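Local coordinates for OxyA protein (Actinoplanes teichomyceticus, PDB 5HH3) that is a haem-dependent cytochrome P450 that probably performs a phenolic coupling step, cross-linking the peptide precursor during glycopeptide antibiotic biosynthesis, at residues T58-D61 / E62-V66; Q116-Q119 / P120-R124; L374-P377 / H378-I381. One frame throughout, in Å; residues are numbered along the deposited sequence. Where two conformers were deposited one is given.

Interaction 1: residues T58-D61 / E62-V66; sequences TGYD and EIRQV
Three backbone hydrogen bonds carry the chain from Gly-59 into the helix: Ile-63 N to Gly-59 O (2.8 Å), Arg-64 N to Tyr-60 O (3.1 Å) and Gln-65 N to Asp-61 O (2.9 Å).

Side-chain carbons pack on the backbone and on the Tyr-60 ring. Ile-63 places its CG1 branch beside its own backbone N (chi1 -73°), which lays CG1 3.2 Å from Gly-59 O and brings CD1 to 3.8 Å from Thr-58 C. Arg-64, one turn after Tyr-60, sets CD 3.6 Å from Tyr-60 CE1, while its guanidinium runs on almost parallel to the ring plane, 11° away from it.

Among the polar side chains, Glu-62 meets backbone: it bends at chi2 (77°) and folds back toward the N-terminal end of helix 60-68, setting OE1 3.4 Å from Gly-59 CA. Asp-61 OD1 and Arg-64 NE, of opposite charge, stay 4.8 Å apart, so any attraction is probably longer-range.

Ile-63 also packs on Cys-312 and Ala-317, and Tyr-60 on Ala-317. The whole is a helix N-terminus entered from strand 53-57 of the P450 beta-sheet through Thr-58 and the N-cap Gly-59.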
# COMPACT_ATOMS: atom_id res chain seq x y z
N THR B 58 18.39 -10.24 -4.92
CA THR B 58 18.78 -11.18 -3.88
C THR B 58 20.28 -11.48 -3.84
O THR B 58 20.77 -11.96 -2.81
CB THR B 58 18.03 -12.54 -4.03
OG1 THR B 58 18.28 -13.11 -5.32
CG2 THR B 58 16.53 -12.38 -3.86
N GLY B 59 20.99 -11.26 -4.96
CA GLY B 59 22.43 -11.50 -5.05
C GLY B 59 23.21 -10.45 -4.29
O GLY B 59 22.90 -9.25 -4.37
N TYR B 60 24.21 -10.91 -3.54
CA TYR B 60 25.03 -10.04 -2.67
C TYR B 60 25.67 -8.87 -3.42
O TYR B 60 25.53 -7.70 -3.02
CB TYR B 60 26.14 -10.87 -1.99
CG TYR B 60 26.72 -10.25 -0.75
CD1 TYR B 60 27.81 -9.37 -0.79
CD2 TYR B 60 26.20 -10.57 0.50
CE1 TYR B 60 28.33 -8.80 0.38
CE2 TYR B 60 26.71 -10.02 1.66
CZ TYR B 60 27.77 -9.14 1.60
OH TYR B 60 28.23 -8.65 2.81
N ASP B 61 26.37 -9.18 -4.50
CA ASP B 61 27.06 -8.16 -5.26
C ASP B 61 26.10 -7.27 -6.04
O ASP B 61 26.36 -6.09 -6.20
CB ASP B 61 28.10 -8.77 -6.20
CG ASP B 61 29.24 -9.43 -5.46
OD1 ASP B 61 29.61 -9.00 -4.35
OD2 ASP B 61 29.77 -10.40 -6.00
N GLU B 62 25.01 -7.85 -6.51
CA GLU B 62 24.01 -7.09 -7.25
C GLU B 62 23.29 -6.10 -6.32
O GLU B 62 22.96 -4.99 -6.71
CB GLU B 62 23.02 -8.03 -7.94
CG GLU B 62 23.63 -8.83 -9.11
CD GLU B 62 24.50 -10.01 -8.69
OE1 GLU B 62 24.54 -10.39 -7.50
OE2 GLU B 62 25.15 -10.57 -9.58
N ILE B 63 23.05 -6.51 -5.08
CA ILE B 63 22.46 -5.60 -4.08
C ILE B 63 23.44 -4.44 -3.79
O ILE B 63 23.02 -3.30 -3.71
CB ILE B 63 22.08 -6.33 -2.79
CG1 ILE B 63 20.83 -7.19 -3.03
CG2 ILE B 63 21.82 -5.33 -1.65
CD1 ILE B 63 20.57 -8.20 -1.93
N ARG B 64 24.73 -4.74 -3.65
CA ARG B 64 25.72 -3.66 -3.46
C ARG B 64 25.79 -2.72 -4.67
O ARG B 64 25.93 -1.51 -4.52
CB ARG B 64 27.11 -4.23 -3.15
CG ARG B 64 27.16 -4.88 -1.77
CD ARG B 64 28.39 -5.75 -1.61
NE ARG B 64 29.61 -4.97 -1.80
CZ ARG B 64 30.43 -4.52 -0.84
NH1 ARG B 64 30.22 -4.75 0.46
NH2 ARG B 64 31.51 -3.83 -1.21
N GLN B 65 25.64 -3.28 -5.87
CA GLN B 65 25.56 -2.47 -7.07
C GLN B 65 24.33 -1.55 -7.06
O GLN B 65 24.45 -0.35 -7.34
CB GLN B 65 25.52 -3.36 -8.30
CG GLN B 65 25.63 -2.61 -9.59
CD GLN B 65 25.69 -3.52 -10.81
OE1 GLN B 65 25.75 -4.76 -10.69
NE2 GLN B 65 25.71 -2.90 -11.98
N VAL B 66 23.16 -2.10 -6.76
CA VAL B 66 21.93 -1.33 -6.77
C VAL B 66 22.02 -0.18 -5.75
O VAL B 66 21.69 0.98 -6.09
CB VAL B 66 20.72 -2.20 -6.47
CG1 VAL B 66 19.48 -1.37 -6.12
CG2 VAL B 66 20.43 -3.10 -7.67

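Interaction 2: residues Q116-Q119 / P120-R124; sequences QKFQ and PQVER
Phe-118 and Val-122, one helical turn apart, meet on the buried side of helix 112-136. The valine crosses the aromatic side chain at about a right angle and brings methyl CG2 to 3.4 Å from Phe-118 CE2 and equally close to CD2, at a slant to the ring. With CG pointing opposite the backbone N (chi1 -165°), the Phe-118 ring is carried forward along the helix to that methyl. Gln-121 comes to another part of the same ring: in one of its two conformers OE1 lies at the edge, near the ring plane, 3.3 Å from Phe-118 CE1, with the amide turned 66° against the aromatic plane.

On a different side of the helix Gln-119 bends at chi2 (-86°), which turns its amide toward the following turn. OE1 settles beside the Pro-120 ring, 3.3 Å from CD. Gln-119 NE2 lies 2.5 Å from Glu-123 OE2, a weak hydrogen bond so short that its exact geometry is doubtful, with amide and carboxylate planes far from coplanar. Backbone bonds from Val-122 N to Phe-118 O (3.1 Å) and from Glu-123 N to Gln-119 O (3.0 Å) hold these turns together. Helix 351-368 packs against this stretch, with Leu-353 on Phe-118 and Thr-360 on Val-122 and Glu-123, while Asp-157 of helix 142-159 touches Phe-118 and Gln-121.

Pro-120 has no N-H, and Gln-121 N lacks the usual helical bond to the turn before; the helix is kinked here, and the purely apolar Phe-118/Val-122 contact spans the kink.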
# COMPACT_ATOMS: atom_id res chain seq x y z
N GLN B 116 31.93 5.46 22.39
CA GLN B 116 32.82 5.13 23.51
C GLN B 116 32.40 5.80 24.83
O GLN B 116 32.45 5.19 25.88
CB GLN B 116 34.25 5.56 23.20
CG GLN B 116 34.94 4.77 22.10
CD GLN B 116 36.19 5.47 21.54
OE1 GLN B 116 36.67 6.46 22.10
NE2 GLN B 116 36.69 4.97 20.42
N LYS B 117 32.02 7.07 24.75
CA LYS B 117 31.55 7.82 25.92
C LYS B 117 30.22 7.32 26.48
O LYS B 117 30.00 7.40 27.68
CB LYS B 117 31.44 9.31 25.59
CG LYS B 117 32.80 9.97 25.52
CD LYS B 117 32.71 11.43 25.12
CE LYS B 117 34.11 12.03 25.03
NZ LYS B 117 34.95 11.37 23.99
N PHE B 118 29.34 6.84 25.61
CA PHE B 118 28.02 6.37 26.01
C PHE B 118 28.06 4.95 26.62
O PHE B 118 27.13 4.57 27.32
CB PHE B 118 27.11 6.43 24.78
CG PHE B 118 25.63 6.32 25.08
CD1 PHE B 118 25.02 7.14 26.02
CD2 PHE B 118 24.84 5.44 24.35
CE1 PHE B 118 23.67 7.04 26.27
CE2 PHE B 118 23.47 5.34 24.60
CZ PHE B 118 22.90 6.14 25.57
N GLN B 119 29.13 4.20 26.39
CA GLN B 119 29.21 2.77 26.76
C GLN B 119 28.92 2.44 28.26
O GLN B 119 28.14 1.53 28.53
CB GLN B 119 30.55 2.18 26.27
CG GLN B 119 30.71 0.67 26.39
CD GLN B 119 31.21 0.19 27.75
OE1 GLN B 119 31.67 0.97 28.60
NE2 GLN B 119 31.13 -1.11 27.95
N PRO B 120 29.54 3.17 29.22
CA PRO B 120 29.21 2.95 30.65
C PRO B 120 27.72 3.11 30.98
O PRO B 120 27.19 2.33 31.76
CB PRO B 120 30.04 4.02 31.37
CG PRO B 120 31.17 4.32 30.46
CD PRO B 120 30.69 4.09 29.06
N GLN B 121 27.06 4.11 30.40
CA GLN B 121 25.62 4.30 30.58
C GLN B 121 24.80 3.13 30.02
O GLN B 121 23.83 2.69 30.65
CB GLN B 121 25.16 5.62 29.96
CG GLN B 121 23.79 6.09 30.47
CD GLN B 121 23.56 7.58 30.28
OE1 GLN B 121 24.08 8.20 29.36
NE2 GLN B 121 22.77 8.16 31.18
N VAL B 122 25.19 2.63 28.84
CA VAL B 122 24.50 1.50 28.22
C VAL B 122 24.66 0.24 29.09
O VAL B 122 23.69 -0.47 29.26
CB VAL B 122 24.94 1.26 26.76
CG1 VAL B 122 24.30 -0.01 26.20
CG2 VAL B 122 24.53 2.44 25.90
N GLU B 123 25.84 0.02 29.68
CA GLU B 123 26.05 -1.08 30.62
C GLU B 123 25.09 -1.01 31.80
O GLU B 123 24.48 -2.01 32.17
CB GLU B 123 27.50 -1.11 31.14
CG GLU B 123 28.55 -1.52 30.12
CD GLU B 123 29.97 -1.52 30.69
OE1 GLU B 123 30.29 -0.75 31.63
OE2 GLU B 123 30.79 -2.30 30.17
N ARG B 124 24.95 0.18 32.39
CA ARG B 124 23.99 0.39 33.48
C ARG B 124 22.54 0.12 33.07
O ARG B 124 21.79 -0.46 33.86
CB ARG B 124 24.10 1.80 34.06
CG ARG B 124 25.33 2.02 34.92
CD ARG B 124 25.26 3.34 35.69
NE ARG B 124 25.43 4.48 34.79
CZ ARG B 124 26.60 4.98 34.36
NH1 ARG B 124 27.77 4.46 34.75
NH2 ARG B 124 26.60 6.02 33.53

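Interaction 3: residues L374-P377 / H378-I381; sequences LAEP and HREI
Glu-376 sets CG beside its own backbone N (chi1 -73°) and then bends at chi2, while Arg-379 sends CG the other way, opposite its backbone N (chi1 -153°). The backbone turn brings the two residues together, Glu-376 CB to Arg-379 CB at 3.7 Å; beyond CB these torsions direct the chains, which cross at a slant with the carboxylate and guanidinium planes 32° apart. Glu-376 OE1 remains 5.3 Å from Arg-379 NE, too far for a salt bridge between this pair of atoms, although the opposite charges may still attract.

The backbone closes beneath them. Arg-379 N donates to Glu-376 O at 3.0 Å, with an N-H...O angle of 142°, and approaches from above the carbonyl plane and not along a lone pair. Pro-377 and His-378 occupy the two central positions of the turn. His-378 ND1 lies 3.8 Å from Pro-377 C, the imidazole standing at a slant to that neighbouring carbonyl carbon.

At the base of the loop, methyl meets methyl: Leu-374 CD2 and Ile-381 CD1 are 3.7 Å apart, a small apolar bridge across the ends of the segment. Leu-374 also touches Leu-395 of strand 394-396, and Ile-381 touches Val-390 and Leu-393, so this end is tied to the C-terminal part of the chain. Residues 376-379 form a type I beta turn with proline at its second position, a surface turn that follows strand 373-374 in this P450.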
# COMPACT_ATOMS: atom_id res chain seq x y z
N LEU B 374 13.43 -21.40 26.96
CA LEU B 374 12.00 -21.19 26.71
C LEU B 374 11.19 -21.71 27.89
O LEU B 374 11.52 -22.75 28.46
CB LEU B 374 11.55 -21.92 25.44
CG LEU B 374 12.25 -21.58 24.13
CD1 LEU B 374 11.81 -22.54 23.03
CD2 LEU B 374 11.96 -20.15 23.74
N ALA B 375 10.15 -20.97 28.28
CA ALA B 375 9.26 -21.38 29.36
C ALA B 375 8.40 -22.57 28.94
O ALA B 375 8.20 -23.50 29.72
CB ALA B 375 8.38 -20.22 29.78
N GLU B 376 7.88 -22.51 27.72
CA GLU B 376 7.07 -23.55 27.10
C GLU B 376 7.83 -24.03 25.84
O GLU B 376 7.53 -23.57 24.74
CB GLU B 376 5.70 -22.99 26.71
CG GLU B 376 4.74 -22.73 27.88
CD GLU B 376 3.65 -23.79 28.04
OE1 GLU B 376 3.10 -24.27 27.02
OE2 GLU B 376 3.32 -24.15 29.19
N PRO B 377 8.82 -24.94 26.00
CA PRO B 377 9.74 -25.35 24.92
C PRO B 377 9.08 -25.83 23.63
O PRO B 377 9.61 -25.57 22.54
CB PRO B 377 10.54 -26.49 25.55
CG PRO B 377 10.49 -26.23 27.00
CD PRO B 377 9.12 -25.69 27.24
N HIS B 378 7.95 -26.53 23.76
CA HIS B 378 7.22 -27.05 22.59
C HIS B 378 6.22 -26.07 21.96
O HIS B 378 5.79 -26.29 20.83
CB HIS B 378 6.54 -28.37 22.95
CG HIS B 378 7.49 -29.40 23.49
ND1 HIS B 378 8.76 -29.57 22.99
CD2 HIS B 378 7.34 -30.31 24.48
CE1 HIS B 378 9.36 -30.55 23.66
NE2 HIS B 378 8.52 -31.01 24.56
N ARG B 379 5.86 -25.00 22.68
CA ARG B 379 4.93 -23.99 22.16
C ARG B 379 5.64 -23.09 21.17
O ARG B 379 6.73 -22.59 21.46
CB ARG B 379 4.32 -23.15 23.30
CG ARG B 379 2.95 -22.59 22.97
CD ARG B 379 2.53 -21.44 23.89
NE ARG B 379 3.24 -20.20 23.57
CZ ARG B 379 3.00 -19.40 22.53
NH1 ARG B 379 2.04 -19.68 21.64
NH2 ARG B 379 3.74 -18.31 22.35
N GLU B 380 5.03 -22.88 20.01
CA GLU B 380 5.64 -22.12 18.93
C GLU B 380 5.64 -20.62 19.24
O GLU B 380 4.69 -20.08 19.83
CB GLU B 380 4.94 -22.37 17.58
CG GLU B 380 4.99 -23.82 17.10
CD GLU B 380 6.39 -24.31 16.76
OE1 GLU B 380 7.08 -23.66 15.95
OE2 GLU B 380 6.79 -25.38 17.28
N ILE B 381 6.71 -19.96 18.84
CA ILE B 381 6.81 -18.51 19.00
C ILE B 381 6.09 -17.85 17.83
O ILE B 381 6.29 -18.23 16.69
CB ILE B 381 8.28 -18.10 19.23
CG1 ILE B 381 8.62 -18.48 20.69
CG2 ILE B 381 8.50 -16.61 18.99
CD1 ILE B 381 10.08 -18.77 20.92

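In the fold
The three contacts are local, lie in series along the chain and do not touch; their centres are about 33 to 37 Å apart and their nearest atoms about 23 to 24 Å. Interactions 1 and 2 each come within about 9 Å of the haem, through the side chains of Ile-63 and Phe-118 respectively. The Ile-63 side chain is also about 9 Å from that of Arg-291 and about 11 Å from that of His-346, both haem-binding, consistent with a second-shell position for interaction 1. Interaction 2, despite its similar distance from the haem, lies away from the residues known to bind it. Interaction 3 is a surface turn, centred 26 Å from the centre of the chain and away from these sites.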